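DNA-binding protein reb1 (Schizosaccharomyces pombe, PDB 5EYB) binds specific DNA sites in the rDNA spacer and upstream of many genes, helping to terminate RNA polymerase I transcription and bar replication forks. Local coordinates at residues A[43-48]-A[80-85]; A[269-274]-A[319-324]; A[289-294]-A[325-330]; A[297-302]-A[341-346]; A[334-339]-A[347-352]. One frame throughout, in Å; residues are numbered along the deposited sequence.

Interaction 1: A[43-48]-A[80-85]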
# COMPACT_ATOMS: atom_id res chain seq x y z
N SER A 43 9.87 -0.96 -29.35
CA SER A 43 9.23 0.33 -29.14
C SER A 43 8.92 0.57 -27.66
O SER A 43 8.93 1.71 -27.19
CB SER A 43 7.93 0.43 -29.95
OG SER A 43 8.19 0.35 -31.34
N LEU A 44 8.65 -0.51 -26.93
CA LEU A 44 8.28 -0.42 -25.52
C LEU A 44 9.50 -0.27 -24.62
O LEU A 44 9.37 -0.12 -23.40
CB LEU A 44 7.48 -1.66 -25.11
CG LEU A 44 6.07 -1.75 -25.70
CD1 LEU A 44 5.41 -3.06 -25.31
CD2 LEU A 44 5.23 -0.57 -25.25
N HIS A 45 10.69 -0.30 -25.21
CA HIS A 45 11.91 -0.03 -24.47
C HIS A 45 12.10 1.47 -24.30
O HIS A 45 12.80 1.93 -23.40
CB HIS A 45 13.13 -0.65 -25.16
CG HIS A 45 13.39 -2.07 -24.77
ND1 HIS A 45 12.93 -3.14 -25.50
CD2 HIS A 45 14.08 -2.59 -23.73
CE1 HIS A 45 13.31 -4.26 -24.92
NE2 HIS A 45 14.01 -3.96 -23.84
N GLU A 46 11.46 2.24 -25.18
CA GLU A 46 11.53 3.69 -25.12
C GLU A 46 10.55 4.24 -24.08
O GLU A 46 9.59 3.57 -23.70
CB GLU A 46 11.23 4.30 -26.49
N LYS A 47 10.81 5.46 -23.62
CA LYS A 47 9.96 6.09 -22.62
C LYS A 47 8.69 6.65 -23.25
O LYS A 47 7.59 6.44 -22.73
CB LYS A 47 10.72 7.21 -21.90
N ARG A 48 8.84 7.35 -24.36
CA ARG A 48 7.69 7.93 -25.06
C ARG A 48 7.29 7.09 -26.26
O ARG A 48 8.14 6.67 -27.05
CB ARG A 48 8.00 9.36 -25.49
N TYR A 80 5.41 -8.22 -23.17
CA TYR A 80 6.67 -8.36 -23.87
C TYR A 80 7.44 -8.20 -22.66
O TYR A 80 6.85 -7.64 -21.78
CB TYR A 80 6.90 -7.14 -24.73
CG TYR A 80 5.89 -7.06 -25.79
CD1 TYR A 80 6.18 -7.46 -27.06
CD2 TYR A 80 4.63 -6.64 -25.53
CE1 TYR A 80 5.25 -7.42 -28.04
CE2 TYR A 80 3.68 -6.61 -26.51
CZ TYR A 80 4.01 -7.00 -27.76
OH TYR A 80 3.10 -6.97 -28.75
N ASN A 81 8.66 -8.67 -22.54
CA ASN A 81 9.32 -8.57 -21.25
C ASN A 81 10.27 -7.43 -21.25
O ASN A 81 11.23 -7.44 -21.98
CB ASN A 81 9.94 -9.89 -20.90
CG ASN A 81 9.02 -11.04 -21.23
OD1 ASN A 81 8.47 -11.68 -20.35
ND2 ASN A 81 8.82 -11.27 -22.51
N ILE A 82 10.00 -6.43 -20.43
CA ILE A 82 10.87 -5.29 -20.34
C ILE A 82 11.42 -5.31 -18.95
O ILE A 82 10.68 -5.41 -17.99
CB ILE A 82 10.15 -3.98 -20.68
CG1 ILE A 82 10.13 -3.74 -22.18
CG2 ILE A 82 10.84 -2.77 -20.09
CD1 ILE A 82 9.90 -4.98 -23.01
N PRO A 83 12.81 -5.23 -18.89
CA PRO A 83 13.34 -5.45 -17.54
C PRO A 83 12.85 -4.40 -16.59
O PRO A 83 12.76 -3.24 -16.90
CB PRO A 83 14.83 -5.31 -17.73
CG PRO A 83 15.06 -5.84 -19.08
CD PRO A 83 14.04 -5.05 -19.80
N GLY A 84 12.53 -4.86 -15.40
CA GLY A 84 12.07 -4.00 -14.33
C GLY A 84 10.59 -4.16 -14.08
O GLY A 84 10.09 -3.86 -12.99
N TYR A 85 9.87 -4.64 -15.09
CA TYR A 85 8.42 -4.77 -15.00
C TYR A 85 8.01 -6.21 -14.71
O TYR A 85 6.85 -6.58 -14.93
CB TYR A 85 7.75 -4.29 -16.29
CG TYR A 85 7.91 -2.81 -16.54
CD1 TYR A 85 7.07 -1.88 -15.93
CD2 TYR A 85 8.91 -2.33 -17.39
CE1 TYR A 85 7.21 -0.53 -16.16
CE2 TYR A 85 9.05 -0.97 -17.62
CZ TYR A 85 8.20 -0.08 -17.01
OH TYR A 85 8.34 1.27 -17.24
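Ile82 reaches from the loop 80-85 into the loop 43-48, where it meets Leu44 and His45. Its CB carries CG1 beside the backbone N (chi1 -85°), and this turn sets the longer branch across the gap. CG1 then rests 3.9 Å from Leu44 O and 4.5 Å from Leu44 CB. The same CG1 lies over the face of the His45 ring, 4.2 Å from its centroid and 7° off the normal, a CH-pi contact. At the tip, CD1 comes 4.0 Å from His45 CE1. Beyond it, His45 NE2 faces Pro83 CD at 4.2 Å. On the other flank Leu44 CD1 touches Tyr80 CD2 at 3.7 Å, the two side chains crossing at about a right angle.

Each loop contains a turn: type I from Ser43 to Glu46, type II from Ile82 to Tyr85. The contact joins the loop after helix 37-43, in the first Myb-associated region, to the loop after helix 69-79, and Lys47 packs on a phosphate of the DNA. His45 ND1 bonds to Ala41 O, which probably helps fix the ring, and Arg77 NE bonds to Leu44 O. The loops therefore meet through apolar and CH-pi packing, which depends on fit more than on directed bonds.

Interaction 2: A[269-274]-A[319-324]. With nucleotides of chain C.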
# COMPACT_ATOMS: atom_id res chain seq x y z
N ARG A 269 4.13 2.96 9.38
CA ARG A 269 4.99 1.95 8.79
C ARG A 269 5.88 2.56 7.72
O ARG A 269 7.06 2.25 7.63
CB ARG A 269 4.16 0.81 8.21
CG ARG A 269 4.99 -0.32 7.60
CD ARG A 269 4.10 -1.37 6.96
NE ARG A 269 4.88 -2.38 6.25
CZ ARG A 269 5.30 -2.26 5.00
NH1 ARG A 269 5.01 -1.17 4.30
NH2 ARG A 269 6.02 -3.23 4.44
N TYR A 270 5.30 3.45 6.92
CA TYR A 270 6.04 4.09 5.84
C TYR A 270 7.06 5.09 6.37
O TYR A 270 8.23 5.05 5.99
CB TYR A 270 5.09 4.79 4.86
CG TYR A 270 5.81 5.40 3.68
CD1 TYR A 270 6.16 4.62 2.58
CD2 TYR A 270 6.14 6.74 3.66
CE1 TYR A 270 6.82 5.17 1.50
CE2 TYR A 270 6.81 7.30 2.58
CZ TYR A 270 7.14 6.51 1.50
OH TYR A 270 7.80 7.07 0.43
N LYS A 271 6.61 5.99 7.25
CA LYS A 271 7.48 7.02 7.81
C LYS A 271 8.68 6.42 8.54
O LYS A 271 9.80 6.90 8.41
CB LYS A 271 6.70 7.92 8.76
CG LYS A 271 7.57 8.83 9.61
CD LYS A 271 8.34 9.84 8.78
CE LYS A 271 7.39 10.83 8.14
NZ LYS A 271 8.12 11.98 7.54
N PHE A 272 8.43 5.36 9.31
CA PHE A 272 9.48 4.70 10.05
C PHE A 272 10.53 4.11 9.12
O PHE A 272 11.73 4.12 9.42
CB PHE A 272 8.91 3.60 10.94
CG PHE A 272 9.95 2.82 11.69
CD1 PHE A 272 10.46 3.29 12.88
CD2 PHE A 272 10.41 1.62 11.19
CE1 PHE A 272 11.42 2.58 13.56
CE2 PHE A 272 11.37 0.90 11.87
CZ PHE A 272 11.88 1.38 13.06
N GLN A 273 10.08 3.58 7.98
CA GLN A 273 10.99 3.00 7.00
C GLN A 273 11.90 4.06 6.39
O GLN A 273 13.09 3.83 6.16
CB GLN A 273 10.20 2.29 5.90
CG GLN A 273 9.60 0.97 6.35
CD GLN A 273 8.69 0.35 5.30
OE1 GLN A 273 8.17 1.05 4.43
NE2 GLN A 273 8.51 -0.96 5.37
N GLN A 274 11.33 5.23 6.12
CA GLN A 274 12.09 6.32 5.52
C GLN A 274 13.09 6.91 6.52
O GLN A 274 14.21 7.26 6.14
CB GLN A 274 11.15 7.41 5.01
CG GLN A 274 10.03 6.90 4.12
CD GLN A 274 10.52 6.00 3.00
OE1 GLN A 274 9.98 4.93 2.76
NE2 GLN A 274 11.56 6.45 2.30
N THR A 319 18.40 11.46 2.37
CA THR A 319 17.05 11.96 2.13
C THR A 319 16.63 12.81 3.32
O THR A 319 17.31 12.80 4.35
CB THR A 319 16.04 10.82 1.92
OG1 THR A 319 14.83 11.36 1.38
CG2 THR A 319 15.74 10.12 3.24
N ARG A 320 15.53 13.53 3.18
CA ARG A 320 15.01 14.37 4.25
C ARG A 320 14.84 13.59 5.55
O ARG A 320 15.38 13.96 6.59
CB ARG A 320 13.68 15.01 3.84
CG ARG A 320 13.12 15.98 4.86
CD ARG A 320 11.73 16.45 4.46
NE ARG A 320 11.19 17.46 5.37
CZ ARG A 320 10.49 17.18 6.47
NH1 ARG A 320 10.23 15.92 6.79
NH2 ARG A 320 10.05 18.16 7.24
N ASP A 321 14.09 12.49 5.48
CA ASP A 321 13.78 11.70 6.67
C ASP A 321 15.04 11.13 7.34
O ASP A 321 15.07 10.95 8.55
CB ASP A 321 12.82 10.57 6.32
CG ASP A 321 11.44 11.09 5.94
OD1 ASP A 321 10.96 12.03 6.60
OD2 ASP A 321 10.84 10.55 4.98
N GLN A 322 16.08 10.87 6.55
CA GLN A 322 17.33 10.36 7.09
C GLN A 322 18.08 11.42 7.90
O GLN A 322 18.68 11.12 8.93
CB GLN A 322 18.23 9.84 5.97
CG GLN A 322 17.90 8.42 5.54
CD GLN A 322 18.72 7.98 4.35
OE1 GLN A 322 19.15 8.80 3.54
NE2 GLN A 322 18.94 6.67 4.23
N MET A 323 18.05 12.66 7.42
CA MET A 323 18.69 13.75 8.14
C MET A 323 17.91 14.06 9.41
O MET A 323 18.50 14.34 10.45
CB MET A 323 18.79 15.00 7.26
CG MET A 323 19.24 14.70 5.84
SD MET A 323 19.79 16.16 4.95
CE MET A 323 21.33 16.47 5.80
N LEU A 324 16.58 14.01 9.31
CA LEU A 324 15.72 14.21 10.47
C LEU A 324 15.99 13.14 11.51
O LEU A 324 16.06 13.43 12.71
CB LEU A 324 14.24 14.19 10.07
CG LEU A 324 13.58 15.52 9.73
CD1 LEU A 324 14.21 16.14 8.51
CD2 LEU A 324 12.09 15.33 9.51
P DA C 10 7.93 10.73 0.67
OP1 DA C 10 8.58 11.84 1.40
OP2 DA C 10 8.59 9.40 0.62
O5' DA C 10 6.46 10.54 1.26
C5' DA C 10 5.56 11.64 1.24
C4' DA C 10 4.13 11.15 1.09
O4' DA C 10 3.96 10.49 -0.18
C3' DA C 10 3.67 10.15 2.16
O3' DA C 10 2.54 10.67 2.85
C2' DA C 10 3.34 8.88 1.38
C1' DA C 10 3.09 9.40 -0.03
N9 DA C 10 3.39 8.42 -1.07
C8 DA C 10 4.58 7.77 -1.26
N7 DA C 10 4.56 6.93 -2.27
C5 DA C 10 3.27 7.04 -2.78
C6 DA C 10 2.62 6.42 -3.85
N6 DA C 10 3.21 5.52 -4.65
N1 DA C 10 1.33 6.76 -4.08
C2 DA C 10 0.75 7.66 -3.28
N3 DA C 10 1.26 8.31 -2.24
C4 DA C 10 2.54 7.96 -2.04
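The carboxylate of Asp321 takes Lys271 NZ from above its plane, 37° out of it, and sets OD2 3.2 Å from Gln274 CB. The Gln274 amide is turned 64° to that carboxylate. Its OE1 lies 3.4 Å above one face of the Tyr270 ring, toward the rim. At the edge of this ring, in plane, stands a phosphate oxygen of DA10 of chain C. Tyr270, Lys271 and Gln274 lie on helix 265-275, third helix of the second Myb repeat and part of a predicted helix-turn-helix motif. The start of helix 320-333 crosses segment 269-274 at 73°.

The salt bridge from Lys271 NZ to Asp321 OD1 measures 3.0 Å. Bends at chi2 and chi3 fold the lysine to it. Glu231 also pairs with Lys271, and Arg320 NH1 joins at long range, 4.0 Å from Asp321 OD1. An asparagine at Asp321 would remove the charge and is likely to leave Lys271 without this ionic mate, more dependent on Glu231.

Tyr270 OH hydrogen-bonds to DA10 OP2 of chain C, modelled so short that its length is doubtful. Arg269 adds a salt bridge to another phosphate. At the start of helix 320-333, Thr319 N donates to Gln322 OE1 at 3.0 Å.

Interaction 3: A[289-294]-A[325-330]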
# COMPACT_ATOMS: atom_id res chain seq x y z
N TRP A 289 28.44 19.58 9.91
CA TRP A 289 27.80 20.19 8.74
C TRP A 289 26.29 20.24 8.91
O TRP A 289 25.65 21.25 8.60
CB TRP A 289 28.16 19.42 7.47
CG TRP A 289 27.46 19.94 6.25
CD1 TRP A 289 27.88 20.93 5.41
CD2 TRP A 289 26.19 19.49 5.74
NE1 TRP A 289 26.96 21.12 4.41
CE2 TRP A 289 25.92 20.26 4.59
CE3 TRP A 289 25.27 18.53 6.15
CZ2 TRP A 289 24.76 20.08 3.84
CZ3 TRP A 289 24.12 18.35 5.40
CH2 TRP A 289 23.87 19.12 4.26
N LEU A 290 25.72 19.14 9.40
CA LEU A 290 24.28 19.06 9.61
C LEU A 290 23.81 20.06 10.66
O LEU A 290 22.86 20.80 10.44
CB LEU A 290 23.87 17.65 10.02
CG LEU A 290 22.38 17.43 10.28
CD1 LEU A 290 21.55 17.87 9.09
CD2 LEU A 290 22.10 15.98 10.63
N LEU A 291 24.50 20.09 11.80
CA LEU A 291 24.13 21.00 12.87
C LEU A 291 24.36 22.46 12.48
O LEU A 291 23.65 23.35 12.94
CB LEU A 291 24.92 20.67 14.15
CG LEU A 291 24.60 19.32 14.80
CD1 LEU A 291 25.41 19.15 16.07
CD2 LEU A 291 23.11 19.19 15.08
N GLU A 292 25.35 22.69 11.62
CA GLU A 292 25.63 24.04 11.15
C GLU A 292 24.57 24.50 10.15
O GLU A 292 24.15 25.65 10.17
CB GLU A 292 27.02 24.13 10.52
CG GLU A 292 28.14 24.24 11.53
CD GLU A 292 29.50 24.28 10.88
OE1 GLU A 292 29.68 23.64 9.82
OE2 GLU A 292 30.40 24.95 11.44
N ARG A 293 24.15 23.59 9.28
CA ARG A 293 23.12 23.90 8.31
C ARG A 293 21.78 24.11 9.01
O ARG A 293 20.95 24.91 8.57
CB ARG A 293 23.01 22.79 7.25
N ILE A 294 21.57 23.39 10.11
CA ILE A 294 20.36 23.57 10.91
C ILE A 294 20.43 24.88 11.68
O ILE A 294 19.46 25.63 11.74
CB ILE A 294 20.16 22.40 11.88
CG1 ILE A 294 19.75 21.14 11.11
CG2 ILE A 294 19.11 22.74 12.92
CD1 ILE A 294 19.56 19.92 11.99
N PHE A 325 16.14 11.90 11.05
CA PHE A 325 16.45 10.79 11.93
C PHE A 325 17.76 11.05 12.67
O PHE A 325 17.86 10.81 13.88
CB PHE A 325 16.54 9.49 11.14
CG PHE A 325 16.84 8.29 11.98
CD1 PHE A 325 15.87 7.75 12.82
CD2 PHE A 325 18.09 7.69 11.94
CE1 PHE A 325 16.15 6.64 13.60
CE2 PHE A 325 18.37 6.58 12.71
CZ PHE A 325 17.40 6.05 13.54
N GLN A 326 18.75 11.54 11.95
CA GLN A 326 20.06 11.81 12.53
C GLN A 326 20.00 12.96 13.53
O GLN A 326 20.67 12.93 14.56
CB GLN A 326 21.08 12.12 11.43
CG GLN A 326 22.48 12.42 11.96
CD GLN A 326 23.12 11.22 12.63
OE1 GLN A 326 22.67 10.09 12.48
NE2 GLN A 326 24.19 11.47 13.38
N PHE A 327 19.20 13.97 13.21
CA PHE A 327 19.03 15.11 14.10
C PHE A 327 18.37 14.70 15.42
O PHE A 327 18.74 15.20 16.48
CB PHE A 327 18.22 16.21 13.41
CG PHE A 327 18.05 17.45 14.23
CD1 PHE A 327 19.14 18.03 14.86
CD2 PHE A 327 16.81 18.06 14.35
CE1 PHE A 327 18.99 19.18 15.61
CE2 PHE A 327 16.66 19.20 15.10
CZ PHE A 327 17.75 19.77 15.73
N ILE A 328 17.40 13.79 15.34
CA ILE A 328 16.72 13.29 16.53
C ILE A 328 17.71 12.63 17.48
O ILE A 328 17.71 12.90 18.68
CB ILE A 328 15.61 12.27 16.17
CG1 ILE A 328 14.54 12.92 15.28
CG2 ILE A 328 14.96 11.72 17.43
CD1 ILE A 328 13.82 14.04 15.95
N ASN A 329 18.55 11.76 16.93
CA ASN A 329 19.52 11.03 17.74
C ASN A 329 20.60 11.94 18.31
O ASN A 329 21.12 11.70 19.40
CB ASN A 329 20.17 9.91 16.92
CG ASN A 329 19.17 8.85 16.50
OD1 ASN A 329 17.96 9.07 16.55
ND2 ASN A 329 19.67 7.70 16.09
N LEU A 330 20.94 13.00 17.58
CA LEU A 330 21.92 13.96 18.05
C LEU A 330 21.38 14.77 19.22
O LEU A 330 22.09 15.01 20.19
CB LEU A 330 22.35 14.90 16.92
CG LEU A 330 23.30 14.28 15.88
CD1 LEU A 330 23.60 15.29 14.79
CD2 LEU A 330 24.58 13.80 16.55
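Ile294 sets its CD1 over one face of the Phe327 ring. The methyl is 3.7 Å from the ring centroid and 19° off the normal, offset toward the rim, and Ile294 CD1 lies 3.5 Å from Phe327 CD1. This is a CH-pi contact. Leu291 comes to the edge of the same ring, near its plane, with CD2 4.1 Å from Phe327 CD1. Leu291 CD2 also touches Leu330 CD1 at 3.9 Å, so one leucine branch serves two partners. Leu290 closes the far end, its CD2 3.8 Å from Gln326 CG.

The rotamers place these groups. Phe327 has CG opposite the backbone N (chi1 -177°), which carries the ring out toward the other helix. Gln326 bends at chi2, leaving its aliphatic part for Leu290. Its NE2 bonds to Asn287 OD1, and this probably helps hold the amide away from the apolar patch.

The two helical pieces cross almost perpendicularly, at 96°, with axes 11.1 Å apart. The contact is apolar and buried, and belongs to the core of the all-helical C-terminal part. Ile305 covers Ile294 and Phe327, Phe282 covers Leu290 and Gln326, and Trp307 of helix 307-314 packs on Leu290 and Ile294. Helix 342-356 lies against Leu291, while Phe325 and Ile328 on helix 320-333 turn instead to helix 228-238 of the second Myb repeat.

Interaction 4: A[297-302]-A[341-346]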
# COMPACT_ATOMS: atom_id res chain seq x y z
N SER A 297 19.47 27.76 9.67
CA SER A 297 18.02 27.85 9.52
C SER A 297 17.36 28.32 10.82
O SER A 297 16.29 28.92 10.80
CB SER A 297 17.43 26.51 9.10
OG SER A 297 16.02 26.59 8.97
N LEU A 298 18.01 28.05 11.95
CA LEU A 298 17.50 28.50 13.23
C LEU A 298 17.69 30.01 13.40
O LEU A 298 16.83 30.69 13.96
CB LEU A 298 18.17 27.73 14.38
CG LEU A 298 17.81 26.25 14.54
CD1 LEU A 298 18.62 25.61 15.66
CD2 LEU A 298 16.32 26.09 14.82
N LEU A 299 18.81 30.53 12.91
CA LEU A 299 19.10 31.95 13.02
C LEU A 299 18.45 32.79 11.93
O LEU A 299 17.63 33.67 12.21
CB LEU A 299 20.61 32.19 13.01
CG LEU A 299 21.37 31.94 14.31
CD1 LEU A 299 22.83 32.32 14.16
CD2 LEU A 299 20.72 32.71 15.45
N ASN A 300 18.83 32.52 10.68
CA ASN A 300 18.35 33.31 9.55
C ASN A 300 16.83 33.30 9.43
O ASN A 300 16.19 34.35 9.46
CB ASN A 300 18.99 32.81 8.25
CG ASN A 300 20.50 32.94 8.26
OD1 ASN A 300 21.06 33.81 8.94
ND2 ASN A 300 21.18 32.08 7.51
N ASN A 301 16.25 32.11 9.30
CA ASN A 301 14.80 31.97 9.35
C ASN A 301 14.30 32.16 10.78
O ASN A 301 15.08 32.40 11.69
CB ASN A 301 14.35 30.60 8.83
CG ASN A 301 14.53 30.47 7.33
OD1 ASN A 301 13.69 30.92 6.55
ND2 ASN A 301 15.62 29.84 6.92
N GLY A 302 12.99 32.05 10.97
CA GLY A 302 12.42 32.09 12.30
C GLY A 302 12.86 30.87 13.08
O GLY A 302 13.49 29.97 12.52
N PRO A 341 18.41 25.70 25.49
CA PRO A 341 17.32 25.69 24.50
C PRO A 341 17.84 25.33 23.12
O PRO A 341 19.04 25.43 22.88
CB PRO A 341 16.80 27.13 24.53
CG PRO A 341 17.16 27.63 25.88
CD PRO A 341 18.47 26.98 26.22
N LEU A 342 16.94 24.92 22.22
CA LEU A 342 17.30 24.42 20.89
C LEU A 342 18.34 25.27 20.16
O LEU A 342 19.29 24.73 19.59
CB LEU A 342 16.03 24.31 20.03
CG LEU A 342 16.22 23.87 18.58
CD1 LEU A 342 16.90 22.51 18.50
CD2 LEU A 342 14.88 23.84 17.86
N LEU A 343 18.16 26.59 20.16
CA LEU A 343 19.07 27.48 19.46
C LEU A 343 20.48 27.41 20.01
O LEU A 343 21.42 27.03 19.31
CB LEU A 343 18.57 28.92 19.52
CG LEU A 343 19.43 29.93 18.75
CD1 LEU A 343 19.46 29.57 17.28
CD2 LEU A 343 18.92 31.35 18.96
N GLU A 344 20.63 27.76 21.29
CA GLU A 344 21.93 27.80 21.94
C GLU A 344 22.57 26.42 22.05
O GLU A 344 23.78 26.28 21.96
CB GLU A 344 21.82 28.44 23.32
CG GLU A 344 21.47 29.92 23.31
CD GLU A 344 19.99 30.18 23.08
OE1 GLU A 344 19.20 29.21 23.12
OE2 GLU A 344 19.62 31.35 22.87
N ALA A 345 21.74 25.40 22.26
CA ALA A 345 22.23 24.03 22.39
C ALA A 345 22.88 23.57 21.10
O ALA A 345 23.88 22.87 21.11
CB ALA A 345 21.11 23.09 22.78
N THR A 346 22.29 23.98 19.98
CA THR A 346 22.82 23.64 18.67
C THR A 346 24.16 24.33 18.45
O THR A 346 25.12 23.70 18.00
CB THR A 346 21.84 24.04 17.55
OG1 THR A 346 20.62 23.30 17.71
CG2 THR A 346 22.44 23.73 16.18
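Leu342 O is gripped by two donors from Thr346, and both of these residues touch Leu298. The hydroxyl OG1 of Thr346 donates to Leu342 O at 2.7 Å, with a C=O...donor angle of 158°. The backbone N of Thr346 reaches the same oxygen at 3.1 Å. With chi1 at -62°, OG1 sits beside the backbone N and turns back to the preceding helical turn. Thr346 OG1 also hydrogen-bonds with Tyr337 OH.

Leu298 and Thr346 meet tip to tip, CD1 to OG1 at 3.7 Å. The other branch of the leucine, CD2, lies 4.0 Å from Leu342 CD2, the two chains crossing at about a right angle. Leu298 CB packs 3.7 Å from Leu343 CD1. Leu343 CD1 also meets Leu299 CD2 at 3.8 Å. Ile305 covers Leu298 as well, and Tyr295 packs on Leu343 and Thr346.

The contact joins the C-terminal end of helix 284-299 to the first turn of helix 342-356, well away from the DNA. A valine at Thr346 would lack the hydroxyl and probably leave Tyr337 OH without this mate. The chemistry is thus leucine packing around a hydroxyl whose hydrogen bonds go to Leu342 O and Tyr337 OH.

Interaction 5: A[334-339]-A[347-352]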
# COMPACT_ATOMS: atom_id res chain seq x y z
N ILE A 334 23.71 14.33 22.41
CA ILE A 334 24.53 15.49 22.73
C ILE A 334 24.04 16.16 24.01
O ILE A 334 22.89 16.61 24.08
CB ILE A 334 24.54 16.52 21.59
CG1 ILE A 334 25.12 15.90 20.31
CG2 ILE A 334 25.34 17.75 21.99
CD1 ILE A 334 25.01 16.80 19.10
N PRO A 335 24.91 16.24 25.03
CA PRO A 335 24.55 16.79 26.34
C PRO A 335 24.12 18.25 26.29
O PRO A 335 23.43 18.72 27.19
CB PRO A 335 25.85 16.64 27.15
CG PRO A 335 26.62 15.57 26.45
CD PRO A 335 26.30 15.75 25.00
N SER A 336 24.51 18.96 25.23
CA SER A 336 24.21 20.37 25.10
C SER A 336 22.70 20.62 25.02
O SER A 336 22.22 21.66 25.47
CB SER A 336 24.90 20.95 23.86
OG SER A 336 26.30 20.72 23.92
N TYR A 337 21.97 19.67 24.46
CA TYR A 337 20.53 19.83 24.27
C TYR A 337 19.74 19.64 25.56
O TYR A 337 18.55 19.96 25.63
CB TYR A 337 20.02 18.86 23.20
CG TYR A 337 20.39 19.29 21.80
CD1 TYR A 337 19.61 20.21 21.11
CD2 TYR A 337 21.52 18.79 21.17
CE1 TYR A 337 19.94 20.61 19.83
CE2 TYR A 337 21.86 19.19 19.89
CZ TYR A 337 21.07 20.10 19.23
OH TYR A 337 21.41 20.50 17.96
N ASP A 338 20.39 19.12 26.60
CA ASP A 338 19.76 18.99 27.90
C ASP A 338 20.10 20.20 28.77
O ASP A 338 19.46 20.45 29.78
CB ASP A 338 20.18 17.70 28.60
CG ASP A 338 19.54 16.47 27.99
OD1 ASP A 338 19.12 16.53 26.81
OD2 ASP A 338 19.45 15.43 28.68
N ASN A 339 21.12 20.94 28.35
CA ASN A 339 21.56 22.12 29.09
C ASN A 339 20.92 23.41 28.58
O ASN A 339 20.57 24.29 29.37
CB ASN A 339 23.08 22.26 29.01
CG ASN A 339 23.81 21.09 29.64
OD1 ASN A 339 23.30 20.47 30.57
ND2 ASN A 339 25.00 20.80 29.14
N LYS A 347 24.24 25.62 18.79
CA LYS A 347 25.49 26.36 18.70
C LYS A 347 26.55 25.75 19.62
O LYS A 347 27.72 25.69 19.28
CB LYS A 347 25.28 27.83 19.05
N SER A 348 26.11 25.29 20.79
CA SER A 348 27.01 24.64 21.74
C SER A 348 27.46 23.28 21.22
O SER A 348 28.61 22.89 21.39
CB SER A 348 26.34 24.48 23.10
OG SER A 348 27.17 23.74 23.99
N ALA A 349 26.53 22.57 20.58
CA ALA A 349 26.82 21.25 20.03
C ALA A 349 27.87 21.32 18.94
O ALA A 349 28.75 20.47 18.86
CB ALA A 349 25.55 20.61 19.49
N ILE A 350 27.77 22.35 18.10
CA ILE A 350 28.72 22.56 17.02
C ILE A 350 30.11 22.86 17.57
O ILE A 350 31.10 22.28 17.14
CB ILE A 350 28.29 23.70 16.09
CG1 ILE A 350 26.93 23.39 15.45
CG2 ILE A 350 29.33 23.95 15.01
CD1 ILE A 350 26.33 24.55 14.70
N ASP A 351 30.16 23.78 18.54
CA ASP A 351 31.42 24.19 19.15
C ASP A 351 32.12 23.03 19.84
O ASP A 351 33.35 22.89 19.76
CB ASP A 351 31.19 25.33 20.14
CG ASP A 351 30.79 26.63 19.46
OD1 ASP A 351 30.30 26.58 18.31
OD2 ASP A 351 30.96 27.71 20.07
N ASP A 352 31.36 22.18 20.53
CA ASP A 352 31.93 21.02 21.21
C ASP A 352 32.42 19.98 20.20
O ASP A 352 33.38 19.26 20.46
CB ASP A 352 30.91 20.39 22.16
CG ASP A 352 30.65 21.24 23.39
OD1 ASP A 352 31.51 22.07 23.74
OD2 ASP A 352 29.58 21.07 24.02
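Ser336 and Ala349 bring the two backbones closest, 5.8 Å between CA atoms, where the short, weakly bonded helix 336-339 lies against helix 342-356. The small side chains of Ser336 and Ala349 probably allow this approach.

Ser336 OG and Ser348 OG are hydrogen-bonded at 3.1 Å, and either could donate. Ser348 points its OG opposite the backbone N (chi1 175°), which turns it to the other segment, and Ser336 CB rests 3.9 Å from Ser348 CB. Asp352 stands one turn after Ser348 on helix 342-356, with OD2 3.3 Å from Ser336 OG.

Beside this polar patch is an apolar one centred on Ala349 CB. Ile334 uses two methyls, CG2 at 3.8 Å and CD1 at 3.9 Å from Ala349 CB. Tyr337 adds a ring carbon, CE2, 4.0 Å from Ala349 CB. The carbonyl O of Ile334 lies at the edge of the Tyr337 ring, in its plane. Ala349 CB thus packs against both Ile334 and Tyr337, with the serines along one flank.

The two segments are close in sequence, and the chain doubles back through Leu340 and Pro341 to make the contact. It lies at the outer end of the all-helical C-terminal part, farthest of the five contacts from the DNA. Leu291 of helix 284-299 packs on Tyr337, Ala349 and Ile350. Phe327 and Lys331 of helix 320-333 touch the Tyr337 ring, and Phe353 lies on Ile334.

Overall arrangement
Interactions 2 to 5 form one connected set in the C-terminal half. Interaction 2 includes the DNA-contacting helix 265-275, and Met323 CE leads on to interaction 3, 3.4 Å from Trp289 CZ3. Interactions 3, 4 and 5 touch one another, with centres 11 to 12 Å apart. Phe327 CZ meets Leu342 CD1 at 4.0 Å, and Leu291 O meets Ile350 CD1 at 3.4 Å. Moving outward, nearest atoms lie about 12, 18 and 23 Å from the DNA for interactions 3, 4 and 5. Interaction 1 stands apart, its centre 31 Å from that of interaction 2. It too reaches the DNA, with its nearest atom about 3 Å away.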